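Long-range contacts in Afp3 (Serratia entomophila, PDB 6RBN), which probably builds the contractile sheath around the inner tube of the anti-feeding prophage, a phage-tail-like injection system: residues 275-280 against 294-299; 20-25 against 117-122; 208-213 against 268-273. One frame throughout, in Å; residues are numbered along the deposited sequence.

Contact 1: 275-280 against 294-299; sequences AGVYGK and VVLNGV
Val277 touches two side chains of segment 294-299 with one methyl. Its CG1 lies 3.7 Å from Leu296 CD2, and the same Val277 CG1 lies 3.8 Å from Val294 CG1. This is the tight part of the contact, and it is wholly apolar. The two valines slide past each other in opposite directions. Leu296 instead meets Val277 at about a right angle. CG1 of Val294 stands opposite its own backbone N (chi1 180°), and this turns that branch toward Val277. Asn121, in the loop after helix 111-120, also packs on Val277.

One helical turn further on, the contact loosens. Lys280 passes Val294 at a distance, with Lys280 CD 4.3 Å from Val294 CG1. Its chain runs extended and then bends at chi3 (-75°), which carries the amine across to the side-chain amide of Asn297. Lys280, Val294 and Asn297 are all partly exposed, whereas Val277 and Leu296 are buried. The backbone N of Asn297 donates a hydrogen bond to Asn121 OD1. Leu296 is also anchored through its backbone, which bonds to Leu330 of strand 329-332.

The arrangement is a helix covered by its own returning connection. Helix 271-284 ends, the chain turns back along it, and it then enters strand 301-302. This forms part of the subtilisin-like domain of a phage tail sheath protein.

Contact 2: 20-25 against 117-122; sequences MSVSAS and LYFQNG
Phe119 and Gln120, at the C-terminal end of helix 111-120, receive Met20 and Val22 from segment 20-25. The arrangement is an extended loop segment packed on the C-terminal end of a helix, near the surface of the sheath subunit.

Along the helix, Phe119 is the first to touch. Its CB lies 3.7 Å from Met20 CE, and the two side chains cross at about a right angle. Its ring runs beside Val22 and points the same way; Phe119 CE1 is 3.9 Å from Val22 CG2. Trp53 of helix 53-59 touches both Met20 and Phe119, so this apolar patch also takes in that helix. Val22 packs in addition on Asp316 of a neighbouring Afp2 subunit.

Gln120 follows. The Met20 chain runs straight to its sulfur and then bends (chi3 67°), so that its terminal methyl reaches Phe119 and Gln120 together. Met20 CE is 3.7 Å from Gln120 CG, on the aliphatic part of the glutamine.

Gly122, past the helix, has a positive phi (113°) and offers backbone only to the loop. There the contact thins to a single approach, Ser23 OG at 4.0 Å from Gly122 C.

Contact 3: 208-213 against 268-273; sequences YPNVEV and LPPSAL
Val211 N donates a hydrogen bond to Leu268 O at 2.7 Å. The return bond runs from Leu268 N to Val211 O, also 2.7 Å. The two bonds make Val211 and Leu268 a hydrogen-bonded pair of an antiparallel sheet. The pairing goes on in one direction, where Val213 bonds through its backbone to Leu266.

In the other direction the strands part. Next to this pair Asn210 lies opposite Pro269, and beyond them Pro209 O meets the Pro270 ring, with Pro270 CG 3.5 Å from Pro209 O. The Asn210 side chain reaches Pro269, with Asn210 OD1 3.4 Å from Pro269 CA.

Val211 and Leu268 put their side chains on the same face of the sheet. Each finds an apolar partner along the other segment. Val211 CG2 lies 3.9 Å from Pro270 CB. The branch is opposite its own carbonyl carbon, which sends it toward the proline ring. Leu268 CD1 lies 3.8 Å from Val213 CG2. Leu117 of helix 111-120 covers both Leu268 and Val213. On the far edge of strand 211-213, Asn210 and Glu212 bond to Ser303 and Asp301, so this strand is the middle one of three.

The chemistry implies a defined end to the pairing. Pro209 and Pro270, two residues on from Val211 and Leu268, both lack an N-H, so neither bond of a next hydrogen-bonded pair could form there. The chain then passes directly into helix 271-284. The join is held by backbone bonds at the strand and by apolar contacts beyond it.

In the fold
From the N terminus, contact 2 comes first. It brings the loop at 20-25 to the end of helix 111-120 and closes a long loop that includes the unmodelled residues 68-105. Contact 3 follows, pairing strand 211-213 with strand 266-268 across the unmodelled residues 215-264. Contact 1 closes the last and shortest loop, between helix 271-284 and the connection before strand 301-302. The three lie in series; none encloses or crosses another. Helix 271-284 serves both contacts 1 and 3. Val299 packs on Val211, Val213 and Leu273, while Tyr118 and Leu117 join helix 111-120 to the same region.

Contact 1: 275-280 against 294-299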
loop_
_atom_site.group_PDB
_atom_site.type_symbol
_atom_site.label_atom_id
_atom_site.label_comp_id
_atom_site.label_asym_id
_atom_site.label_seq_id
_atom_site.Cartn_x
_atom_site.Cartn_y
_atom_site.Cartn_z
ATOM N N ALA D 275 -40.537 -39.099 40.160
ATOM C CA ALA D 275 -39.240 -39.303 39.522
ATOM C C ALA D 275 -39.327 -39.083 38.018
ATOM O O ALA D 275 -38.334 -38.720 37.378
ATOM C CB ALA D 275 -38.717 -40.704 39.828
ATOM N N GLY D 276 -40.507 -39.299 37.438
ATOM C CA GLY D 276 -40.709 -38.955 36.044
ATOM C C GLY D 276 -40.770 -37.459 35.812
ATOM O O GLY D 276 -40.184 -36.949 34.857
ATOM N N VAL D 277 -41.465 -36.729 36.690
ATOM C CA VAL D 277 -41.685 -35.309 36.427
ATOM C C VAL D 277 -40.462 -34.484 36.796
ATOM O O VAL D 277 -40.397 -33.293 36.473
ATOM C CB VAL D 277 -42.938 -34.791 37.159
ATOM C CG1 VAL D 277 -44.139 -35.656 36.838
ATOM C CG2 VAL D 277 -42.696 -34.670 38.644
ATOM N N TYR D 278 -39.488 -35.076 37.491
ATOM C CA TYR D 278 -38.211 -34.389 37.651
ATOM C C TYR D 278 -37.453 -34.359 36.334
ATOM O O TYR D 278 -36.857 -33.342 35.973
ATOM C CB TYR D 278 -37.346 -35.039 38.730
ATOM C CG TYR D 278 -37.750 -34.772 40.160
ATOM C CD1 TYR D 278 -38.862 -34.006 40.471
ATOM C CD2 TYR D 278 -36.951 -35.208 41.203
ATOM C CE1 TYR D 278 -39.209 -33.761 41.784
ATOM C CE2 TYR D 278 -37.280 -34.948 42.509
ATOM C CZ TYR D 278 -38.407 -34.222 42.794
ATOM O OH TYR D 278 -38.740 -33.964 44.099
ATOM N N GLY D 279 -37.459 -35.475 35.605
ATOM C CA GLY D 279 -36.769 -35.515 34.328
ATOM C C GLY D 279 -37.452 -34.676 33.267
ATOM O O GLY D 279 -36.803 -34.167 32.351
ATOM N N LYS D 280 -38.772 -34.524 33.373
ATOM C CA LYS D 280 -39.492 -33.657 32.451
ATOM C C LYS D 280 -39.204 -32.190 32.737
ATOM O O LYS D 280 -39.042 -31.389 31.813
ATOM C CB LYS D 280 -40.990 -33.935 32.538
ATOM C CG LYS D 280 -41.823 -33.164 31.542
ATOM C CD LYS D 280 -43.300 -33.373 31.786
ATOM C CE LYS D 280 -43.745 -34.740 31.328
ATOM N NZ LYS D 280 -45.215 -34.894 31.464
ATOM N N VAL D 294 -46.490 -29.554 37.622
ATOM C CA VAL D 294 -46.592 -30.524 36.544
ATOM C C VAL D 294 -47.850 -31.347 36.752
ATOM O O VAL D 294 -48.098 -31.863 37.846
ATOM C CB VAL D 294 -45.334 -31.408 36.496
ATOM C CG1 VAL D 294 -45.433 -32.427 35.372
ATOM C CG2 VAL D 294 -44.097 -30.548 36.333
ATOM N N VAL D 295 -48.657 -31.457 35.707
ATOM C CA VAL D 295 -49.857 -32.278 35.734
ATOM C C VAL D 295 -49.456 -33.718 35.456
ATOM O O VAL D 295 -48.772 -34.002 34.466
ATOM C CB VAL D 295 -50.888 -31.776 34.713
ATOM C CG1 VAL D 295 -52.101 -32.681 34.689
ATOM C CG2 VAL D 295 -51.291 -30.355 35.035
ATOM N N LEU D 296 -49.871 -34.628 36.330
ATOM C CA LEU D 296 -49.459 -36.021 36.246
ATOM C C LEU D 296 -50.234 -36.723 35.138
ATOM O O LEU D 296 -51.465 -36.789 35.181
ATOM C CB LEU D 296 -49.684 -36.715 37.585
ATOM C CG LEU D 296 -48.899 -36.147 38.768
ATOM C CD1 LEU D 296 -49.307 -36.827 40.057
ATOM C CD2 LEU D 296 -47.417 -36.288 38.542
ATOM N N ASN D 297 -49.515 -37.249 34.149
ATOM C CA ASN D 297 -50.140 -38.010 33.081
ATOM C C ASN D 297 -50.469 -39.415 33.564
ATOM O O ASN D 297 -49.975 -39.873 34.596
ATOM C CB ASN D 297 -49.226 -38.090 31.861
ATOM C CG ASN D 297 -49.022 -36.754 31.201
ATOM O OD1 ASN D 297 -49.956 -35.966 31.063
ATOM N ND2 ASN D 297 -47.794 -36.486 30.784
ATOM N N GLY D 298 -51.309 -40.105 32.803
ATOM C CA GLY D 298 -51.652 -41.453 33.203
ATOM C C GLY D 298 -52.842 -41.489 34.135
ATOM O O GLY D 298 -53.994 -41.577 33.702
ATOM N N VAL D 299 -52.537 -41.445 35.428
ATOM C CA VAL D 299 -53.451 -41.625 36.551
ATOM C C VAL D 299 -54.654 -40.688 36.541
ATOM O O VAL D 299 -54.639 -39.633 35.901
ATOM C CB VAL D 299 -52.673 -41.448 37.858
ATOM C CG1 VAL D 299 -51.601 -42.493 37.961
ATOM C CG2 VAL D 299 -52.049 -40.069 37.891
#

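Contact 2: 20-25 against 117-122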
loop_
_atom_site.group_PDB
_atom_site.type_symbol
_atom_site.label_atom_id
_atom_site.label_comp_id
_atom_site.label_asym_id
_atom_site.label_seq_id
_atom_site.Cartn_x
_atom_site.Cartn_y
_atom_site.Cartn_z
ATOM N N MET D 20 -43.931 -46.978 23.920
ATOM C CA MET D 20 -43.779 -45.852 24.823
ATOM C C MET D 20 -42.472 -45.135 24.535
ATOM O O MET D 20 -41.431 -45.765 24.327
ATOM C CB MET D 20 -43.814 -46.319 26.269
ATOM C CG MET D 20 -45.130 -46.939 26.658
ATOM S SD MET D 20 -45.063 -47.554 28.328
ATOM C CE MET D 20 -44.924 -45.991 29.153
ATOM N N SER D 21 -42.534 -43.812 24.532
ATOM C CA SER D 21 -41.377 -42.976 24.260
ATOM C C SER D 21 -40.572 -42.758 25.532
ATOM O O SER D 21 -41.092 -42.834 26.649
ATOM C CB SER D 21 -41.810 -41.633 23.675
ATOM O OG SER D 21 -42.556 -40.890 24.621
ATOM N N VAL D 22 -39.284 -42.490 25.349
ATOM C CA VAL D 22 -38.367 -42.233 26.448
ATOM C C VAL D 22 -37.605 -40.949 26.138
ATOM O O VAL D 22 -37.306 -40.647 24.979
ATOM C CB VAL D 22 -37.426 -43.448 26.693
ATOM C CG1 VAL D 22 -36.541 -43.742 25.488
ATOM C CG2 VAL D 22 -36.593 -43.279 27.961
ATOM N N SER D 23 -37.355 -40.156 27.176
ATOM C CA SER D 23 -36.618 -38.916 27.034
ATOM C C SER D 23 -35.166 -39.133 27.441
ATOM O O SER D 23 -34.760 -40.225 27.840
ATOM C CB SER D 23 -37.264 -37.808 27.867
ATOM O OG SER D 23 -37.126 -38.069 29.250
ATOM N N ALA D 24 -34.370 -38.073 27.334
ATOM C CA ALA D 24 -32.965 -38.104 27.712
ATOM C C ALA D 24 -32.722 -37.037 28.766
ATOM O O ALA D 24 -33.073 -35.870 28.566
ATOM C CB ALA D 24 -32.062 -37.880 26.499
ATOM N N SER D 25 -32.131 -37.438 29.888
ATOM C CA SER D 25 -31.797 -36.505 30.950
ATOM C C SER D 25 -30.572 -37.021 31.686
ATOM O O SER D 25 -30.304 -38.223 31.705
ATOM C CB SER D 25 -32.963 -36.314 31.925
ATOM O OG SER D 25 -33.231 -37.509 32.633
ATOM N N LEU D 117 -45.995 -45.746 34.376
ATOM C CA LEU D 117 -46.278 -44.369 34.755
ATOM C C LEU D 117 -45.019 -43.525 34.871
ATOM O O LEU D 117 -45.115 -42.296 34.871
ATOM C CB LEU D 117 -47.041 -44.347 36.068
ATOM C CG LEU D 117 -48.408 -45.003 35.958
ATOM C CD1 LEU D 117 -48.998 -45.076 37.323
ATOM C CD2 LEU D 117 -49.299 -44.212 35.025
ATOM N N TYR D 118 -43.847 -44.151 34.976
ATOM C CA TYR D 118 -42.601 -43.395 34.958
ATOM C C TYR D 118 -42.286 -42.887 33.558
ATOM O O TYR D 118 -41.915 -41.723 33.378
ATOM C CB TYR D 118 -41.454 -44.248 35.497
ATOM C CG TYR D 118 -40.102 -43.591 35.364
ATOM C CD1 TYR D 118 -39.751 -42.511 36.158
ATOM C CD2 TYR D 118 -39.175 -44.056 34.442
ATOM C CE1 TYR D 118 -38.517 -41.912 36.034
ATOM C CE2 TYR D 118 -37.944 -43.462 34.312
ATOM C CZ TYR D 118 -37.620 -42.395 35.109
ATOM O OH TYR D 118 -36.392 -41.800 34.979
ATOM N N PHE D 119 -42.423 -43.746 32.546
ATOM C CA PHE D 119 -42.062 -43.331 31.196
ATOM C C PHE D 119 -43.150 -42.469 30.563
ATOM O O PHE D 119 -42.882 -41.729 29.610
ATOM C CB PHE D 119 -41.761 -44.548 30.326
ATOM C CG PHE D 119 -40.516 -45.285 30.716
ATOM C CD1 PHE D 119 -39.271 -44.773 30.408
ATOM C CD2 PHE D 119 -40.590 -46.507 31.351
ATOM C CE1 PHE D 119 -38.125 -45.449 30.759
ATOM C CE2 PHE D 119 -39.446 -47.190 31.703
ATOM C CZ PHE D 119 -38.214 -46.658 31.405
ATOM N N GLN D 120 -44.383 -42.552 31.070
ATOM C CA GLN D 120 -45.429 -41.649 30.593
ATOM C C GLN D 120 -45.234 -40.231 31.111
ATOM O O GLN D 120 -45.740 -39.280 30.509
ATOM C CB GLN D 120 -46.812 -42.154 30.996
ATOM C CG GLN D 120 -47.297 -43.349 30.210
ATOM C CD GLN D 120 -48.646 -43.846 30.684
ATOM O OE1 GLN D 120 -49.228 -43.295 31.614
ATOM N NE2 GLN D 120 -49.139 -44.905 30.057
ATOM N N ASN D 121 -44.524 -40.070 32.219
ATOM C CA ASN D 121 -44.322 -38.769 32.835
ATOM C C ASN D 121 -42.938 -38.194 32.567
ATOM O O ASN D 121 -42.561 -37.211 33.208
ATOM C CB ASN D 121 -44.556 -38.869 34.339
ATOM C CG ASN D 121 -46.010 -39.053 34.683
ATOM O OD1 ASN D 121 -46.873 -38.360 34.160
ATOM N ND2 ASN D 121 -46.295 -40.007 35.550
ATOM N N GLY D 122 -42.185 -38.770 31.639
ATOM C CA GLY D 122 -40.812 -38.363 31.419
ATOM C C GLY D 122 -39.838 -39.454 31.811
ATOM O O GLY D 122 -39.560 -39.656 32.994
#

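Contact 3: 208-213 against 268-273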
loop_
_atom_site.group_PDB
_atom_site.type_symbol
_atom_site.label_atom_id
_atom_site.label_comp_id
_atom_site.label_asym_id
_atom_site.label_seq_id
_atom_site.Cartn_x
_atom_site.Cartn_y
_atom_site.Cartn_z
ATOM N N TYR D 208 -47.043 -37.148 49.903
ATOM C CA TYR D 208 -48.014 -37.866 50.725
ATOM C C TYR D 208 -49.048 -38.729 49.992
ATOM O O TYR D 208 -49.079 -39.935 50.273
ATOM C CB TYR D 208 -48.715 -36.891 51.683
ATOM C CG TYR D 208 -49.961 -37.452 52.332
ATOM C CD1 TYR D 208 -49.895 -38.479 53.258
ATOM C CD2 TYR D 208 -51.206 -36.924 52.031
ATOM C CE1 TYR D 208 -51.039 -38.986 53.836
ATOM C CE2 TYR D 208 -52.351 -37.419 52.614
ATOM C CZ TYR D 208 -52.262 -38.447 53.519
ATOM O OH TYR D 208 -53.404 -38.941 54.105
ATOM N N PRO D 209 -49.912 -38.222 49.099
ATOM C CA PRO D 209 -51.095 -39.018 48.738
ATOM C C PRO D 209 -50.763 -40.155 47.784
ATOM O O PRO D 209 -50.069 -39.972 46.783
ATOM C CB PRO D 209 -52.018 -37.996 48.057
ATOM C CG PRO D 209 -51.432 -36.665 48.354
ATOM C CD PRO D 209 -49.967 -36.927 48.395
ATOM N N ASN D 210 -51.248 -41.347 48.126
ATOM C CA ASN D 210 -51.186 -42.462 47.195
ATOM C C ASN D 210 -52.094 -42.189 46.007
ATOM O O ASN D 210 -53.166 -41.594 46.135
ATOM C CB ASN D 210 -51.596 -43.769 47.870
ATOM C CG ASN D 210 -50.527 -44.311 48.785
ATOM O OD1 ASN D 210 -49.345 -44.287 48.457
ATOM N ND2 ASN D 210 -50.938 -44.816 49.938
ATOM N N VAL D 211 -51.648 -42.625 44.837
ATOM C CA VAL D 211 -52.275 -42.260 43.579
ATOM C C VAL D 211 -52.853 -43.523 42.957
ATOM O O VAL D 211 -52.156 -44.538 42.847
ATOM C CB VAL D 211 -51.266 -41.580 42.640
ATOM C CG1 VAL D 211 -51.948 -41.127 41.421
ATOM C CG2 VAL D 211 -50.611 -40.400 43.332
ATOM N N GLU D 212 -54.120 -43.465 42.555
ATOM C CA GLU D 212 -54.862 -44.648 42.147
ATOM C C GLU D 212 -54.922 -44.772 40.630
ATOM O O GLU D 212 -55.109 -43.781 39.918
ATOM C CB GLU D 212 -56.276 -44.622 42.723
ATOM C CG GLU D 212 -56.307 -44.785 44.229
ATOM C CD GLU D 212 -57.708 -44.748 44.786
ATOM O OE1 GLU D 212 -58.644 -44.459 44.013
ATOM O OE2 GLU D 212 -57.875 -45.010 45.994
ATOM N N VAL D 213 -54.770 -46.000 40.150
ATOM C CA VAL D 213 -54.680 -46.307 38.727
ATOM C C VAL D 213 -55.813 -47.269 38.396
ATOM O O VAL D 213 -56.034 -48.222 39.144
ATOM C CB VAL D 213 -53.325 -46.937 38.355
ATOM C CG1 VAL D 213 -53.216 -47.189 36.862
ATOM C CG2 VAL D 213 -52.195 -46.076 38.842
ATOM N N LEU D 268 -51.021 -46.672 44.036
ATOM C CA LEU D 268 -49.576 -46.650 43.955
ATOM C C LEU D 268 -48.995 -45.521 44.789
ATOM O O LEU D 268 -49.604 -44.452 44.892
ATOM C CB LEU D 268 -49.109 -46.483 42.506
ATOM C CG LEU D 268 -49.297 -47.717 41.641
ATOM C CD1 LEU D 268 -48.949 -47.434 40.203
ATOM C CD2 LEU D 268 -48.415 -48.802 42.186
ATOM N N PRO D 269 -47.836 -45.732 45.402
ATOM C CA PRO D 269 -47.100 -44.618 45.983
ATOM C C PRO D 269 -46.563 -43.719 44.887
ATOM O O PRO D 269 -46.141 -44.203 43.827
ATOM C CB PRO D 269 -45.971 -45.310 46.756
ATOM C CG PRO D 269 -45.788 -46.596 46.070
ATOM C CD PRO D 269 -47.146 -47.014 45.611
ATOM N N PRO D 270 -46.570 -42.402 45.093
ATOM C CA PRO D 270 -46.346 -41.473 43.981
ATOM C C PRO D 270 -44.897 -41.300 43.555
ATOM O O PRO D 270 -44.647 -40.503 42.650
ATOM C CB PRO D 270 -46.903 -40.154 44.540
ATOM C CG PRO D 270 -46.702 -40.260 45.993
ATOM C CD PRO D 270 -46.896 -41.699 46.344
ATOM N N SER D 271 -43.939 -42.026 44.141
ATOM C CA SER D 271 -42.526 -41.761 43.871
ATOM C C SER D 271 -42.107 -42.160 42.463
ATOM O O SER D 271 -41.148 -41.595 41.928
ATOM C CB SER D 271 -41.647 -42.477 44.886
ATOM O OG SER D 271 -41.778 -41.889 46.160
ATOM N N ALA D 272 -42.793 -43.124 41.852
ATOM C CA ALA D 272 -42.465 -43.498 40.480
ATOM C C ALA D 272 -42.914 -42.426 39.499
ATOM O O ALA D 272 -42.347 -42.285 38.409
ATOM C CB ALA D 272 -43.101 -44.841 40.136
ATOM N N LEU D 273 -43.942 -41.659 39.865
ATOM C CA LEU D 273 -44.425 -40.604 38.983
ATOM C C LEU D 273 -43.636 -39.318 39.181
ATOM O O LEU D 273 -43.380 -38.589 38.220
ATOM C CB LEU D 273 -45.915 -40.353 39.219
ATOM C CG LEU D 273 -46.967 -41.298 38.631
ATOM C CD1 LEU D 273 -47.102 -42.589 39.418
ATOM C CD2 LEU D 273 -48.299 -40.585 38.542
#